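Local coordinates for protein D-threo-3-hydroxyaspartate dehydratase (Delftia, PDB 3WQC) that uses pyridoxal 5'-phosphate and a divalent metal ion to deaminate D-threo-3-hydroxyaspartate to oxaloacetate and ammonia, at residues C220-V225 / G239-R244; V179-G184 / A204-A209; Q44-R49 / S235-V240. One frame throughout, in Å; residues are numbered along the deposited sequence. Where two conformers were deposited one is given.

Contact 1. Residues C220-V225 / G239-R244; sequences CPVVSV and GVTEVR. With PLP (pyridoxal-5'-phosphate), chain J.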
loop_
_atom_site.group_PDB
_atom_site.type_symbol
_atom_site.label_atom_id
_atom_site.label_comp_id
_atom_site.label_asym_id
_atom_site.label_seq_id
_atom_site.Cartn_x
_atom_site.Cartn_y
_atom_site.Cartn_z
ATOM N N CYS B 220 3.265 23.811 30.529
ATOM C CA CYS B 220 3.364 22.490 29.838
ATOM C C CYS B 220 2.301 21.587 30.439
ATOM O O CYS B 220 2.657 20.619 31.087
ATOM C CB CYS B 220 4.795 21.918 29.920
ATOM S SG CYS B 220 4.942 20.485 28.800
ATOM N N PRO B 221 0.980 21.884 30.162
ATOM C CA PRO B 221 -0.011 21.131 30.971
ATOM C C PRO B 221 -0.181 19.668 30.524
ATOM O O PRO B 221 -0.658 18.852 31.329
ATOM C CB PRO B 221 -1.266 21.963 30.817
ATOM C CG PRO B 221 -1.038 22.786 29.583
ATOM C CD PRO B 221 0.422 23.082 29.494
ATOM N N VAL B 222 0.041 19.364 29.245
ATOM C CA VAL B 222 -0.171 17.991 28.785
ATOM C C VAL B 222 1.170 17.286 28.635
ATOM O O VAL B 222 2.180 17.835 28.129
ATOM C CB VAL B 222 -0.882 17.966 27.396
ATOM C CG1 VAL B 222 -0.797 16.541 26.760
ATOM C CG2 VAL B 222 -2.292 18.507 27.557
ATOM N N VAL B 223 1.201 16.036 29.082
ATOM C CA VAL B 223 2.346 15.111 28.864
ATOM C C VAL B 223 1.706 13.938 28.169
ATOM O O VAL B 223 0.927 13.187 28.789
ATOM C CB VAL B 223 3.091 14.722 30.124
ATOM C CG1 VAL B 223 4.187 13.696 29.879
ATOM C CG2 VAL B 223 3.620 15.989 30.778
ATOM N N SER B 224 2.065 13.640 26.901
ATOM C CA SER B 224 1.392 12.599 26.060
ATOM C C SER B 224 2.448 11.625 25.640
ATOM O O SER B 224 3.473 12.014 24.980
ATOM C CB SER B 224 0.782 13.371 24.893
ATOM O OG SER B 224 0.128 12.450 24.021
ATOM N N VAL B 225 2.237 10.334 25.899
ATOM C CA VAL B 225 3.190 9.281 25.456
ATOM C C VAL B 225 2.462 8.251 24.639
ATOM O O VAL B 225 1.230 8.190 24.721
ATOM C CB VAL B 225 3.918 8.567 26.658
ATOM C CG1 VAL B 225 4.577 9.645 27.560
ATOM C CG2 VAL B 225 2.900 7.752 27.499
ATOM N N GLY B 239 2.879 11.434 36.103
ATOM C CA GLY B 239 3.321 12.570 35.344
ATOM C C GLY B 239 2.758 12.634 33.949
ATOM O O GLY B 239 2.810 13.695 33.294
ATOM N N VAL B 240 2.122 11.547 33.502
ATOM C CA VAL B 240 1.581 11.501 32.130
ATOM C C VAL B 240 0.105 11.865 32.140
ATOM O O VAL B 240 -0.660 11.360 33.073
ATOM C CB VAL B 240 1.746 10.058 31.536
ATOM C CG1 VAL B 240 0.980 9.846 30.192
ATOM C CG2 VAL B 240 3.229 9.766 31.399
ATOM N N THR B 241 -0.383 12.661 31.190
ATOM C CA THR B 241 -1.848 13.074 31.190
ATOM C C THR B 241 -2.607 12.154 30.232
ATOM O O THR B 241 -3.774 11.927 30.418
ATOM C CB THR B 241 -2.138 14.533 30.919
ATOM O OG1 THR B 241 -1.600 14.819 29.724
ATOM C CG2 THR B 241 -1.175 15.391 31.622
ATOM N N GLU B 242 -1.990 11.715 29.128
ATOM C CA GLU B 242 -2.722 10.904 28.120
ATOM C C GLU B 242 -1.719 9.946 27.503
ATOM O O GLU B 242 -0.506 10.199 27.371
ATOM C CB GLU B 242 -3.385 11.760 27.087
ATOM C CG GLU B 242 -2.359 12.514 26.265
ATOM C CD GLU B 242 -3.005 13.303 25.094
ATOM O OE1 GLU B 242 -2.405 13.278 23.965
ATOM O OE2 GLU B 242 -4.072 13.980 25.233
ATOM N N VAL B 243 -2.284 8.846 27.001
ATOM C CA VAL B 243 -1.557 7.894 26.174
ATOM C C VAL B 243 -2.231 7.836 24.804
ATOM O O VAL B 243 -3.453 7.845 24.692
ATOM C CB VAL B 243 -1.609 6.507 26.845
ATOM C CG1 VAL B 243 -1.131 5.353 25.951
ATOM C CG2 VAL B 243 -0.785 6.541 28.127
ATOM N N ARG B 244 -1.377 7.750 23.771
ATOM C CA ARG B 244 -1.828 7.601 22.384
ATOM C C ARG B 244 -1.476 6.159 21.940
ATOM O O ARG B 244 -0.326 5.703 22.066
ATOM C CB ARG B 244 -1.017 8.590 21.473
ATOM C CG ARG B 244 -1.195 10.035 22.008
ATOM C CD ARG B 244 -0.544 11.064 21.032
ATOM N NE ARG B 244 0.744 10.546 20.519
ATOM C CZ ARG B 244 1.865 10.376 21.249
ATOM N NH1 ARG B 244 1.970 10.951 22.468
ATOM N NH2 ARG B 244 2.892 9.670 20.770
HETATM N N1 PLP J . 1.852 8.377 18.362
HETATM C C2 PLP J . 2.414 8.724 17.186
HETATM C C2A PLP J . 3.130 10.046 17.033
HETATM C C3 PLP J . 2.303 7.816 16.069
HETATM O O3 PLP J . 2.834 8.171 14.909
HETATM C C4 PLP J . 1.618 6.568 16.278
HETATM C C4A PLP J . 1.470 5.683 15.170
HETATM C C5 PLP J . 1.055 6.289 17.559
HETATM C C6 PLP J . 1.263 7.202 18.602
HETATM C C5A PLP J . 0.333 4.992 17.829
HETATM O O4P PLP J . 1.326 3.867 17.783
HETATM P P PLP J . 0.734 2.385 17.641
HETATM O O1P PLP J . -0.332 2.335 18.671
HETATM O O2P PLP J . 1.902 1.526 17.980
HETATM O O3P PLP J . 0.164 2.207 16.294
#
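Ser224 and Glu242 face each other as a parallel bridge pair, and backbone bonds bind the two strands on either side of them. Val225 N donates to Glu242 O, and Arg244 N donates to Val225 O at 2.8 Å. Where the pairing begins, Val223 O accepts two neighbouring amides: Thr241 N at 2.8 Å, in the carbonyl plane, and Glu242 N at 3.3 Å, tilted from it. Thr241 adds its side chain to this end. With chi1 at 58°, OG1 sits between its own backbone N and carbonyl carbon and takes the hydrogen of Val223 N.

The polar side chains are linked in a chain of hydrogen bonds. Ser224 OG donates to Glu242 OE1 over 2.7 Å, reaching the carboxylate on its anti side, and receives Arg244 NH1 at 2.8 Å, within 2° of the guanidinium plane. A bend at chi3 swings the arginine's other edge to the cofactor: NH2 donates to N1 of PLP at 2.9 Å, and NE adds a weak bond to the same nitrogen. Arg49 forms a salt bridge with Glu242 OE1, and Thr181 O accepts a bond from Arg244 NH2.

Apolar contact lies on the other sheet face, where Val225 CG2 meets Val240 CG1 and Val243 CG2, both at 3.9 Å.

The strands belong to a beta-alpha-beta unit of the alanine racemase-like barrel. As in alanine racemase, an arginine rather than an acid faces the pyridine nitrogen, which probably keeps N1 unprotonated and the ring a weaker electron sink.

Contact 2. Residues V179-G184 / A204-A209; sequences VLTHAG and AGCVQA. With PLP (pyridoxal-5'-phosphate), chain J.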
loop_
_atom_site.group_PDB
_atom_site.type_symbol
_atom_site.label_atom_id
_atom_site.label_comp_id
_atom_site.label_asym_id
_atom_site.label_seq_id
_atom_site.Cartn_x
_atom_site.Cartn_y
_atom_site.Cartn_z
ATOM N N VAL B 179 3.960 18.478 25.872
ATOM C CA VAL B 179 5.021 17.720 25.212
ATOM C C VAL B 179 4.464 16.353 24.858
ATOM O O VAL B 179 3.541 15.828 25.528
ATOM C CB VAL B 179 6.287 17.507 26.099
ATOM C CG1 VAL B 179 7.028 18.849 26.183
ATOM C CG2 VAL B 179 5.943 17.015 27.533
ATOM N N LEU B 180 5.015 15.720 23.805
ATOM C CA LEU B 180 4.588 14.378 23.485
ATOM C C LEU B 180 5.810 13.578 23.028
ATOM O O LEU B 180 6.783 14.172 22.484
ATOM C CB LEU B 180 3.489 14.319 22.381
ATOM C CG LEU B 180 3.939 14.612 20.936
ATOM C CD1 LEU B 180 2.852 14.096 19.948
ATOM C CD2 LEU B 180 4.208 16.116 20.658
ATOM N N THR B 181 5.724 12.242 23.135
ATOM C CA THR B 181 6.781 11.399 22.634
ATOM C C THR B 181 6.118 10.121 22.114
ATOM O O THR B 181 5.012 9.762 22.619
ATOM C CB THR B 181 7.856 11.043 23.722
ATOM O OG1 THR B 181 8.959 10.434 23.015
ATOM C CG2 THR B 181 7.317 10.122 24.764
ATOM N N HIS B 182 6.774 9.450 21.150
ATOM C CA HIS B 182 6.328 8.156 20.684
ATOM C C HIS B 182 7.472 7.241 20.692
ATOM O O HIS B 182 8.463 7.424 19.882
ATOM C CB HIS B 182 5.830 8.363 19.235
ATOM C CG HIS B 182 5.523 7.101 18.473
ATOM N ND1 HIS B 182 4.551 6.145 18.851
ATOM C CD2 HIS B 182 6.100 6.617 17.275
ATOM C CE1 HIS B 182 4.527 5.163 17.849
ATOM N NE2 HIS B 182 5.457 5.421 16.963
ATOM N N ALA B 183 7.443 6.194 21.558
ATOM C CA ALA B 183 8.632 5.331 21.647
ATOM C C ALA B 183 8.530 4.200 20.617
ATOM O O ALA B 183 8.284 3.029 20.967
ATOM C CB ALA B 183 8.861 4.826 23.070
ATOM N N GLY B 184 8.617 4.527 19.321
ATOM C CA GLY B 184 8.414 3.561 18.206
ATOM C C GLY B 184 9.456 2.465 18.146
ATOM O O GLY B 184 9.249 1.463 17.441
ATOM N N ALA B 204 9.563 8.499 31.557
ATOM C CA ALA B 204 10.571 9.341 32.300
ATOM C C ALA B 204 11.108 10.459 31.426
ATOM O O ALA B 204 11.234 11.615 31.878
ATOM C CB ALA B 204 11.735 8.467 32.807
ATOM N N GLY B 205 11.361 10.175 30.143
ATOM C CA GLY B 205 11.930 11.198 29.268
ATOM C C GLY B 205 10.882 12.267 28.935
ATOM O O GLY B 205 11.235 13.460 28.910
ATOM N N CYS B 206 9.607 11.895 28.693
ATOM C CA CYS B 206 8.625 12.938 28.360
ATOM C C CYS B 206 8.404 13.827 29.584
ATOM O O CYS B 206 8.253 15.030 29.466
ATOM C CB CYS B 206 7.361 12.242 27.850
ATOM S SG CYS B 206 6.464 13.368 26.767
ATOM N N VAL B 207 8.246 13.181 30.774
ATOM C CA VAL B 207 8.024 13.963 31.988
ATOM C C VAL B 207 9.277 14.820 32.286
ATOM O O VAL B 207 9.079 15.994 32.674
ATOM C CB VAL B 207 7.696 12.961 33.136
ATOM C CG1 VAL B 207 7.691 13.734 34.476
ATOM C CG2 VAL B 207 6.289 12.344 32.924
ATOM N N GLN B 208 10.479 14.306 32.032
ATOM C CA GLN B 208 11.685 15.139 32.226
ATOM C C GLN B 208 11.609 16.405 31.383
ATOM O O GLN B 208 11.913 17.519 31.863
ATOM C CB GLN B 208 12.946 14.341 31.824
ATOM C CG GLN B 208 14.287 15.081 31.838
ATOM C CD GLN B 208 15.452 14.235 31.330
ATOM O OE1 GLN B 208 15.220 13.103 30.857
ATOM N NE2 GLN B 208 16.588 14.824 31.162
ATOM N N ALA B 209 11.185 16.250 30.109
ATOM C CA ALA B 209 11.114 17.460 29.242
ATOM C C ALA B 209 10.076 18.423 29.809
ATOM O O ALA B 209 10.300 19.653 29.821
ATOM C CB ALA B 209 10.730 17.031 27.823
HETATM N N1 PLP J . 1.852 8.377 18.362
HETATM C C2 PLP J . 2.414 8.724 17.186
HETATM C C2A PLP J . 3.130 10.046 17.033
HETATM C C3 PLP J . 2.303 7.816 16.069
HETATM O O3 PLP J . 2.834 8.171 14.909
HETATM C C4 PLP J . 1.618 6.568 16.278
HETATM C C4A PLP J . 1.470 5.683 15.170
HETATM C C5 PLP J . 1.055 6.289 17.559
HETATM C C6 PLP J . 1.263 7.202 18.602
HETATM C C5A PLP J . 0.333 4.992 17.829
HETATM O O4P PLP J . 1.326 3.867 17.783
HETATM P P PLP J . 0.734 2.385 17.641
HETATM O O1P PLP J . -0.332 2.335 18.671
HETATM O O2P PLP J . 1.902 1.526 17.980
HETATM O O3P PLP J . 0.164 2.207 16.294
#
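Cys206 points its thiol from helix 192-215 into the notch between Val179 and Thr181, two residues whose side chains leave the same face of the strand. The sulfur lies anti to its backbone N, with chi1 at -154°, and this carries SG off the helix and over the intervening backbone, where it rests 3.8 Å from Leu180 C. Val179 flanks it with one branch: CG2 approaches SG at 3.8 Å and also meets the carbonyl oxygen Cys206 O at 3.6 Å. Its other methyl, CG1, is directed along the helix to Ala209 CB, 4.4 Å away and one turn further on. On the far flank Thr181 offers its methyl rather than its hydroxyl, CG2 standing 3.7 Å from Cys206 CB. Its OG1 is turned instead to Ile145 O and Thr147 OG1, so the helix meets the carbon side of the threonine while its polar side is satisfied within the barrel.

Leu180 projects from the reverse face of the strand, away from the helix. Past the strand, His182 lays its imidazole over the pyridine ring of PLP: C3 of the cofactor sits 3.8 Å above the imidazole plane, over its centre. Gly184 N lies against the opposite face, offset toward the rim, and CE1 reaches to 3.5 Å from O4P of PLP.

Between strand and helix the contact is thus van der Waals packing, a thiol set between two methyl groups and the main chain of Leu180. The same strand end is polar toward the pocket, where ND1 of His182, bonded to Gly226 O, helps hold the imidazole face against the cofactor ring.

Contact 3. Residues Q44-R49 / S235-V240; sequences QGVRLR and SRLDGV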
loop_
_atom_site.group_PDB
_atom_site.type_symbol
_atom_site.label_atom_id
_atom_site.label_comp_id
_atom_site.label_asym_id
_atom_site.label_seq_id
_atom_site.Cartn_x
_atom_site.Cartn_y
_atom_site.Cartn_z
ATOM N N GLN B 44 -4.669 3.173 35.025
ATOM C CA GLN B 44 -3.493 4.054 35.115
ATOM C C GLN B 44 -3.908 5.519 35.449
ATOM O O GLN B 44 -3.033 6.314 35.835
ATOM C CB GLN B 44 -2.608 4.007 33.838
ATOM C CG GLN B 44 -1.990 2.652 33.490
ATOM C CD GLN B 44 -0.748 2.361 34.308
ATOM O OE1 GLN B 44 -0.536 2.923 35.340
ATOM N NE2 GLN B 44 0.101 1.502 33.803
ATOM N N GLY B 45 -5.208 5.857 35.433
ATOM C CA GLY B 45 -5.711 7.262 35.614
ATOM C C GLY B 45 -5.223 8.212 34.519
ATOM O O GLY B 45 -4.971 9.412 34.854
ATOM N N VAL B 46 -5.043 7.745 33.259
ATOM C CA VAL B 46 -4.691 8.636 32.192
ATOM C C VAL B 46 -5.796 8.646 31.121
ATOM O O VAL B 46 -6.564 7.607 30.980
ATOM C CB VAL B 46 -3.302 8.314 31.564
ATOM C CG1 VAL B 46 -2.265 8.379 32.668
ATOM C CG2 VAL B 46 -3.267 6.909 30.911
ATOM N N ARG B 47 -5.849 9.681 30.293
ATOM C CA ARG B 47 -6.765 9.737 29.148
ATOM C C ARG B 47 -6.165 8.822 28.052
ATOM O O ARG B 47 -4.919 8.597 27.976
ATOM C CB ARG B 47 -6.869 11.130 28.604
ATOM C CG ARG B 47 -7.562 12.001 29.628
ATOM C CD ARG B 47 -8.060 13.210 28.933
ATOM N NE ARG B 47 -7.047 14.202 28.719
ATOM C CZ ARG B 47 -6.752 15.147 29.640
ATOM N NH1 ARG B 47 -7.357 15.107 30.806
ATOM N NH2 ARG B 47 -5.824 16.099 29.437
ATOM N N LEU B 48 -7.063 8.300 27.203
ATOM C CA LEU B 48 -6.602 7.577 25.970
ATOM C C LEU B 48 -7.026 8.429 24.820
ATOM O O LEU B 48 -8.201 8.801 24.657
ATOM C CB LEU B 48 -7.378 6.211 25.843
ATOM C CG LEU B 48 -7.041 5.438 24.587
ATOM C CD1 LEU B 48 -5.575 5.045 24.464
ATOM C CD2 LEU B 48 -7.889 4.169 24.485
ATOM N N ARG B 49 -6.014 8.814 23.993
ATOM C CA ARG B 49 -6.267 9.643 22.764
ATOM C C ARG B 49 -5.861 8.703 21.610
ATOM O O ARG B 49 -4.678 8.653 21.161
ATOM C CB ARG B 49 -5.350 10.877 22.741
ATOM C CG ARG B 49 -5.665 11.747 21.509
ATOM C CD ARG B 49 -4.568 12.832 21.274
ATOM N NE ARG B 49 -4.707 13.904 22.265
ATOM C CZ ARG B 49 -5.599 14.885 22.212
ATOM N NH1 ARG B 49 -6.403 15.006 21.119
ATOM N NH2 ARG B 49 -5.688 15.779 23.236
ATOM N N SER B 235 4.274 -0.044 33.600
ATOM C CA SER B 235 3.800 -0.317 34.995
ATOM C C SER B 235 3.177 0.843 35.657
ATOM O O SER B 235 2.226 0.661 36.431
ATOM C CB SER B 235 4.827 -0.948 35.946
ATOM O OG SER B 235 6.079 -0.519 35.674
ATOM N N ARG B 236 3.771 2.015 35.442
ATOM C CA ARG B 236 3.273 3.256 36.069
ATOM C C ARG B 236 3.307 4.375 35.033
ATOM O O ARG B 236 4.118 4.320 34.090
ATOM C CB ARG B 236 4.149 3.667 37.281
ATOM C CG ARG B 236 5.578 4.016 36.843
ATOM C CD ARG B 236 6.428 4.580 37.964
ATOM N NE ARG B 236 7.829 4.731 37.621
ATOM C CZ ARG B 236 8.627 5.519 38.337
ATOM N NH1 ARG B 236 8.101 6.168 39.344
ATOM N NH2 ARG B 236 9.923 5.612 38.124
ATOM N N LEU B 237 2.437 5.354 35.191
ATOM C CA LEU B 237 2.402 6.490 34.281
ATOM C C LEU B 237 2.411 7.825 34.997
ATOM O O LEU B 237 1.749 8.779 34.556
ATOM C CB LEU B 237 1.236 6.415 33.238
ATOM C CG LEU B 237 1.427 5.283 32.204
ATOM C CD1 LEU B 237 0.141 5.013 31.352
ATOM C CD2 LEU B 237 2.648 5.506 31.271
ATOM N N ASP B 238 3.089 7.859 36.165
ATOM C CA ASP B 238 3.118 9.101 36.942
ATOM C C ASP B 238 3.582 10.293 36.050
ATOM O O ASP B 238 4.591 10.137 35.289
ATOM C CB ASP B 238 4.041 8.948 38.121
ATOM C CG ASP B 238 3.630 7.839 38.975
ATOM O OD1 ASP B 238 3.954 6.686 38.672
ATOM O OD2 ASP B 238 3.021 8.147 40.037
ATOM N N GLY B 239 2.879 11.434 36.103
ATOM C CA GLY B 239 3.321 12.570 35.344
ATOM C C GLY B 239 2.758 12.634 33.949
ATOM O O GLY B 239 2.810 13.695 33.294
ATOM N N VAL B 240 2.122 11.547 33.502
ATOM C CA VAL B 240 1.581 11.501 32.130
ATOM C C VAL B 240 0.105 11.865 32.140
ATOM O O VAL B 240 -0.660 11.360 33.073
ATOM C CB VAL B 240 1.746 10.058 31.536
ATOM C CG1 VAL B 240 0.980 9.846 30.192
ATOM C CG2 VAL B 240 3.229 9.766 31.399
HETATM O O HOH W 1 0.278 5.183 36.923
HETATM O O HOH W 2 -3.330 12.175 34.849
#
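Gln44 reaches from the end of helix 27-44 across Leu237 to the backbone of Ser235. Its CB touches Leu237 CD1 at 3.8 Å, and CG meets the same methyl at the same distance, so the first two carbons of the glutamine lie across the leucine's end, the two side chains crossing at about a right angle. A bend at chi2 (-80°) then turns the amide away from this apolar patch toward Ser235. There CD is still within 4.1 Å of Leu237 CD1, while NE2 gives a long, weak hydrogen bond to Ser235 O at 3.5 Å. OE1 accepts a hydrogen bond from a water 2.9 Å away, and that water in turn accepts from Leu237 N. Both ends of the amide thus face main-chain groups of the loop, NE2 through a weak direct bond and OE1 through water.

Val46 continues the apolar surface toward the barrel. Its CG2 packs on Leu237 CD1 at 3.9 Å, and CG1 comes 3.4 Å from Val240 O and lies near Val240 CG1. The leucine methyl is thus shared by the glutamine stem and the valine. Met41 of the helix and Val243 of the adjoining strand also touch Val46.

A chain reversal lies in each partner. Gly45, with positive phi, ends helix 27-44 in a Schellman motif, and Leu237 to Val240 form a type II beta turn closed by Val240 N bonding to Leu237 O at 3.0 Å. Each leads into a strand, 47-48 and 242-243, which pair in parallel. The arrangement is that of helix-to-strand loops packed side by side at one end of a TIM-type barrel, here where its first and last strands meet.

How the contacts relate
Contacts 1 and 2 are buried and both touch PLP, whereas contact 3 is partly exposed and lies away from the cofactor. All three gather on one parallel sheet, with strand 222-225 between 175-180 and 242-243, and 47-48 beyond the latter. Contact 1 is strand pairing with a serine-bridged glutamate and arginine, contact 2 helix-on-strand packing by methyls and a thiol, and contact 3 loop packing with water-mediated bonding. Contacts 1 and 3 share Gly239 and Val240, and Val243 bonds through its backbone to Arg47 and Arg49. Ser224 O probably accepts from Thr181 N, joining contacts 1 and 2, while Val207 of the helix packs against Asp238 and Gly239 in the 237-240 turn of contact 3.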